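PDB 4PF1: peptidase S15/CocE/NonD from Thaumarchaeota archaeon SCGC AB-539-E09, which probably works as a serine aminopeptidase of the alpha/beta-hydrolase fold, cleaving residues from the amino ends of peptides. Local coordinates for residues L64-Y69 with G164-M169; M118-T123 with T129-S134. All blocks are in the same frame, centred on the assembly; numbering follows the deposited sequence.

Contact 1. Residues L64-Y69 with G164-M169; sequences LTRTPY and GYTTLM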
loop_
_atom_site.group_PDB
_atom_site.type_symbol
_atom_site.label_atom_id
_atom_site.label_comp_id
_atom_site.label_asym_id
_atom_site.label_seq_id
_atom_site.Cartn_x
_atom_site.Cartn_y
_atom_site.Cartn_z
ATOM N N LEU A 64 6.759 38.111 -2.403
ATOM C CA LEU A 64 5.322 38.335 -2.235
ATOM C C LEU A 64 4.457 37.384 -3.067
ATOM O O LEU A 64 4.715 37.173 -4.250
ATOM C CB LEU A 64 4.983 39.811 -2.597
ATOM C CG LEU A 64 3.491 40.226 -2.660
ATOM C CD1 LEU A 64 2.832 40.179 -1.286
ATOM C CD2 LEU A 64 3.335 41.604 -3.263
ATOM N N THR A 65 3.388 36.862 -2.443
ATOM C CA THR A 65 2.394 36.019 -3.098
ATOM C C THR A 65 1.004 36.521 -2.691
ATOM O O THR A 65 0.728 36.674 -1.504
ATOM C CB THR A 65 2.623 34.535 -2.776
ATOM O OG1 THR A 65 3.984 34.195 -3.069
ATOM C CG2 THR A 65 1.684 33.618 -3.562
ATOM N N ARG A 66 0.157 36.824 -3.682
ATOM C CA ARG A 66 -1.193 37.343 -3.458
ATOM C C ARG A 66 -2.189 36.244 -3.820
ATOM O O ARG A 66 -2.196 35.765 -4.957
ATOM C CB ARG A 66 -1.405 38.640 -4.262
ATOM C CG ARG A 66 -0.290 39.676 -3.998
ATOM C CD ARG A 66 -0.569 41.051 -4.572
ATOM N NE ARG A 66 -1.732 41.673 -3.942
ATOM C CZ ARG A 66 -2.914 41.809 -4.532
ATOM N NH1 ARG A 66 -3.928 42.350 -3.878
ATOM N NH2 ARG A 66 -3.091 41.399 -5.782
ATOM N N THR A 67 -2.962 35.776 -2.820
ATOM C CA THR A 67 -3.795 34.582 -2.951
ATOM C C THR A 67 -5.289 34.750 -2.588
ATOM O O THR A 67 -5.612 35.370 -1.574
ATOM C CB THR A 67 -3.187 33.456 -2.047
ATOM O OG1 THR A 67 -3.936 32.248 -2.181
ATOM C CG2 THR A 67 -3.095 33.850 -0.560
ATOM N N PRO A 68 -6.196 34.038 -3.309
ATOM C CA PRO A 68 -7.597 33.981 -2.869
ATOM C C PRO A 68 -7.849 32.691 -2.050
ATOM O O PRO A 68 -9.002 32.287 -1.885
ATOM C CB PRO A 68 -8.350 33.941 -4.195
ATOM C CG PRO A 68 -7.419 33.120 -5.104
ATOM C CD PRO A 68 -6.003 33.237 -4.542
ATOM N N TYR A 69 -6.758 32.014 -1.583
ATOM C CA TYR A 69 -6.850 30.712 -0.908
ATOM C C TYR A 69 -6.375 30.720 0.555
ATOM O O TYR A 69 -5.771 29.739 1.003
ATOM C CB TYR A 69 -6.079 29.630 -1.702
ATOM C CG TYR A 69 -6.464 29.546 -3.164
ATOM C CD1 TYR A 69 -7.776 29.280 -3.548
ATOM C CD2 TYR A 69 -5.510 29.697 -4.166
ATOM C CE1 TYR A 69 -8.138 29.212 -4.891
ATOM C CE2 TYR A 69 -5.861 29.635 -5.514
ATOM C CZ TYR A 69 -7.176 29.386 -5.871
ATOM O OH TYR A 69 -7.530 29.317 -7.196
ATOM N N GLY A 164 -0.389 32.921 -9.777
ATOM C CA GLY A 164 0.406 33.213 -10.962
ATOM C C GLY A 164 -0.201 34.365 -11.732
ATOM O O GLY A 164 0.520 35.206 -12.270
ATOM N N TYR A 165 -1.550 34.418 -11.764
ATOM C CA TYR A 165 -2.322 35.498 -12.385
ATOM C C TYR A 165 -2.059 36.807 -11.632
ATOM O O TYR A 165 -1.832 37.834 -12.267
ATOM C CB TYR A 165 -3.833 35.148 -12.396
ATOM C CG TYR A 165 -4.754 36.316 -12.682
ATOM C CD1 TYR A 165 -5.062 36.683 -13.987
ATOM C CD2 TYR A 165 -5.356 37.026 -11.645
ATOM C CE1 TYR A 165 -5.915 37.753 -14.256
ATOM C CE2 TYR A 165 -6.197 38.109 -11.903
ATOM C CZ TYR A 165 -6.484 38.460 -13.211
ATOM O OH TYR A 165 -7.336 39.502 -13.482
ATOM N N THR A 166 -2.058 36.761 -10.278
ATOM C CA THR A 166 -1.799 37.954 -9.458
ATOM C C THR A 166 -0.344 38.405 -9.624
ATOM O O THR A 166 -0.088 39.603 -9.614
ATOM C CB THR A 166 -2.164 37.733 -7.986
ATOM O OG1 THR A 166 -1.367 36.684 -7.447
ATOM C CG2 THR A 166 -3.646 37.440 -7.782
ATOM N N THR A 167 0.595 37.442 -9.833
ATOM C CA THR A 167 2.021 37.712 -10.079
ATOM C C THR A 167 2.171 38.525 -11.384
ATOM O O THR A 167 2.938 39.490 -11.422
ATOM C CB THR A 167 2.811 36.381 -10.117
ATOM O OG1 THR A 167 2.818 35.797 -8.813
ATOM C CG2 THR A 167 4.246 36.551 -10.607
ATOM N N LEU A 168 1.418 38.144 -12.439
ATOM C CA LEU A 168 1.428 38.851 -13.723
ATOM C C LEU A 168 0.893 40.277 -13.572
ATOM O O LEU A 168 1.402 41.196 -14.220
ATOM C CB LEU A 168 0.596 38.098 -14.775
ATOM C CG LEU A 168 1.112 36.733 -15.229
ATOM C CD1 LEU A 168 0.058 36.013 -16.041
ATOM C CD2 LEU A 168 2.410 36.861 -16.031
ATOM N N MET A 169 -0.121 40.464 -12.700
ATOM C CA MET A 169 -0.731 41.774 -12.454
ATOM C C MET A 169 0.236 42.734 -11.725
ATOM O O MET A 169 0.051 43.946 -11.804
ATOM C CB MET A 169 -2.044 41.627 -11.671
ATOM C CG MET A 169 -3.207 41.131 -12.526
ATOM S SD MET A 169 -3.746 42.358 -13.746
ATOM C CE MET A 169 -5.073 41.512 -14.477
HETATM O O HOH W 1 -1.226 41.371 -8.044
HETATM O O HOH W 2 1.121 36.862 -6.381
#
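Arg66 and Thr166 carry this contact between strand 60-67 and helix 162-169, their CA atoms 6.1 Å apart. Starting at its root, Arg66 CB lies 3.9 Å from Thr166 CB, while the carbonyl O of Arg66 sits 2.8 Å from Thr166 OG1. Thr166 OG1 has a single proton, and both Arg66 O and Glu163 O, one turn back in the helix, are within its reach, so which of them takes it is not settled. What puts the hydroxyl there is chi1 of 62°, with OG1 between the backbone N and carbonyl carbon. In the alpha/beta-hydrolase fold this helix packs against the central sheet, and it follows directly on Ser161, the probable nucleophile. Beyond CB the Arg66 chain runs on to CG and CD and bends at chi3 (64°), reaching Asp136 and Thr137 of helix 133-147, the guanidinium oblique to Thr166 CB. NE then bonds Gln104 on the adjoining strand. NH2 bonds His133 ND1 and also gives a proton to water 1, 2.9 Å away, which in turn donates to Thr166 O at 2.6 Å. A second water spans the roots of the two residues, accepting from Arg66 N and donating to Thr166 OG1 at 2.7 Å.

Contact 2. Residues M118-T123 with T129-S134; sequences MNKPLT and TGTDHS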
loop_
_atom_site.group_PDB
_atom_site.type_symbol
_atom_site.label_atom_id
_atom_site.label_comp_id
_atom_site.label_asym_id
_atom_site.label_seq_id
_atom_site.Cartn_x
_atom_site.Cartn_y
_atom_site.Cartn_z
ATOM N N MET A 118 -14.036 37.581 -9.444
ATOM C CA MET A 118 -13.226 36.458 -9.941
ATOM C C MET A 118 -12.192 36.962 -10.950
ATOM O O MET A 118 -12.573 37.539 -11.962
ATOM C CB MET A 118 -14.135 35.384 -10.584
ATOM C CG MET A 118 -13.374 34.212 -11.219
ATOM S SD MET A 118 -12.674 33.053 -10.026
ATOM C CE MET A 118 -14.184 32.315 -9.349
ATOM N N ASN A 119 -10.884 36.774 -10.645
ATOM C CA ASN A 119 -9.762 37.227 -11.487
ATOM C C ASN A 119 -9.985 38.678 -11.922
ATOM O O ASN A 119 -9.986 38.970 -13.124
ATOM C CB ASN A 119 -9.579 36.309 -12.714
ATOM C CG ASN A 119 -9.263 34.881 -12.379
ATOM O OD1 ASN A 119 -10.113 33.996 -12.504
ATOM N ND2 ASN A 119 -8.019 34.615 -11.991
ATOM N N LYS A 120 -10.251 39.573 -10.940
ATOM C CA LYS A 120 -10.564 40.986 -11.169
ATOM C C LYS A 120 -9.651 41.587 -12.249
ATOM O O LYS A 120 -8.426 41.577 -12.093
ATOM C CB LYS A 120 -10.461 41.789 -9.862
ATOM C CG LYS A 120 -11.181 43.126 -9.920
ATOM C CD LYS A 120 -10.893 43.956 -8.700
ATOM C CE LYS A 120 -11.736 45.202 -8.671
ATOM N NZ LYS A 120 -11.434 46.043 -7.483
ATOM N N PRO A 121 -10.227 42.032 -13.392
ATOM C CA PRO A 121 -9.384 42.595 -14.458
ATOM C C PRO A 121 -8.945 44.025 -14.151
ATOM O O PRO A 121 -9.391 44.607 -13.160
ATOM C CB PRO A 121 -10.294 42.538 -15.689
ATOM C CG PRO A 121 -11.675 42.643 -15.144
ATOM C CD PRO A 121 -11.664 42.083 -13.746
ATOM N N LEU A 122 -8.084 44.600 -15.015
ATOM C CA LEU A 122 -7.616 45.980 -14.884
ATOM C C LEU A 122 -8.771 46.965 -15.002
ATOM O O LEU A 122 -9.752 46.671 -15.694
ATOM C CB LEU A 122 -6.578 46.306 -15.976
ATOM C CG LEU A 122 -5.176 45.706 -15.855
ATOM C CD1 LEU A 122 -4.307 46.207 -16.973
ATOM C CD2 LEU A 122 -4.518 46.059 -14.517
ATOM N N THR A 123 -8.633 48.159 -14.380
ATOM C CA THR A 123 -9.643 49.219 -14.468
ATOM C C THR A 123 -9.913 49.539 -15.940
ATOM O O THR A 123 -8.974 49.632 -16.736
ATOM C CB THR A 123 -9.221 50.479 -13.678
ATOM O OG1 THR A 123 -7.972 50.961 -14.171
ATOM C CG2 THR A 123 -9.136 50.233 -12.177
ATOM N N THR A 129 -14.540 49.979 -10.538
ATOM C CA THR A 129 -14.409 50.159 -9.086
ATOM C C THR A 129 -13.363 51.223 -8.733
ATOM O O THR A 129 -13.446 51.834 -7.667
ATOM C CB THR A 129 -14.090 48.825 -8.388
ATOM O OG1 THR A 129 -12.767 48.405 -8.730
ATOM C CG2 THR A 129 -15.108 47.729 -8.712
ATOM N N GLY A 130 -12.391 51.426 -9.622
ATOM C CA GLY A 130 -11.309 52.381 -9.416
ATOM C C GLY A 130 -9.995 51.723 -9.038
ATOM O O GLY A 130 -8.931 52.324 -9.202
ATOM N N THR A 131 -10.061 50.478 -8.525
ATOM C CA THR A 131 -8.879 49.701 -8.125
ATOM C C THR A 131 -8.839 48.358 -8.852
ATOM O O THR A 131 -9.866 47.881 -9.337
ATOM C CB THR A 131 -8.855 49.469 -6.594
ATOM O OG1 THR A 131 -9.989 48.688 -6.210
ATOM C CG2 THR A 131 -8.790 50.775 -5.789
ATOM N N ASP A 132 -7.647 47.750 -8.922
ATOM C CA ASP A 132 -7.436 46.423 -9.499
ATOM C C ASP A 132 -6.253 45.754 -8.791
ATOM O O ASP A 132 -5.705 46.335 -7.847
ATOM C CB ASP A 132 -7.250 46.480 -11.035
ATOM C CG ASP A 132 -6.207 47.456 -11.542
ATOM O OD1 ASP A 132 -5.068 47.419 -11.040
ATOM O OD2 ASP A 132 -6.504 48.195 -12.502
ATOM N N HIS A 133 -5.871 44.535 -9.216
ATOM C CA HIS A 133 -4.768 43.802 -8.584
ATOM C C HIS A 133 -3.438 44.557 -8.680
ATOM O O HIS A 133 -2.648 44.476 -7.747
ATOM C CB HIS A 133 -4.622 42.397 -9.171
ATOM C CG HIS A 133 -5.633 41.422 -8.656
ATOM N ND1 HIS A 133 -5.513 40.854 -7.401
ATOM C CD2 HIS A 133 -6.744 40.932 -9.254
ATOM C CE1 HIS A 133 -6.552 40.046 -7.273
ATOM N NE2 HIS A 133 -7.319 40.057 -8.363
ATOM N N SER A 134 -3.205 45.311 -9.780
ATOM C CA SER A 134 -1.963 46.073 -9.963
ATOM C C SER A 134 -1.881 47.290 -9.021
ATOM O O SER A 134 -0.798 47.578 -8.513
ATOM C CB SER A 134 -1.792 46.510 -11.417
ATOM O OG SER A 134 -2.676 47.553 -11.784
HETATM O O HOH W 3 -9.734 38.770 -7.892
HETATM O O HOH W 4 -6.435 43.403 -11.866
#
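The backbones of 120-123 and 129-134 run at 99° to one another and come nearest at Leu122 and Asp132, whose CA atoms are 5.4 Å apart. Lys120 stretches its whole side chain across to the other segment: CG stands opposite the backbone N (chi1 -162°) and the chain stays extended from there to NZ. At the end NZ meets Thr129 OG1 tip to tip at 3.0 Å and gives a second bond to Thr131 O, approaching from well above the carbonyl plane; a weak third goes to Thr131 OG1. Asn127 bonds two of the same oxygens, Thr129 OG1 and Thr131 O. Asp132 is the N-cap of helix 133-147, and its two carboxylate oxygens divide the work. OD1 takes the hydroxyl of Ser134, on its syn side, and a weak capping bond from Ser134 N at 3.1 Å. OD2 turns the other way, and its anti lone pair accepts from Thr123 N at 2.8 Å with an N-H...O angle of 162°. The methyl CG2 of Thr123 lies 3.3 Å from the same OD2. On the other side of the carboxylate, Leu122 CD2 packs 3.6 Å from Ser134 OG. The His133 ring brings its edge to the Lys120 backbone, CD2 lying 3.4 Å from Lys120 O, and Arg66 NH2 bonds its ND1. Two waters complete this edge, one joining Lys120 N to His133 NE2 and the other Lys120 O to His133 N.

After the first two strands of the central sheet, strand 60-67 supplies the first side of contact 1, and the chain travels 94 residues before helix 162-169 returns to close it. That long excursion includes strand 100-105, then the loop carrying 118-123, and then 129-134 at the start of helix 133-147. Contact 2 therefore closes a short loop of five residues wholly within the larger one, and the two do not cross. Their centres are about 12 Å apart and they meet directly: Tyr165 OH lies 2.7 Å from Lys120 O, a probable hydrogen bond, and Met169 CB packs against His133 CB. Helix 162-169, tied to strand 60-67 by contact 1, thus also touches the loop and the start of helix 133-147.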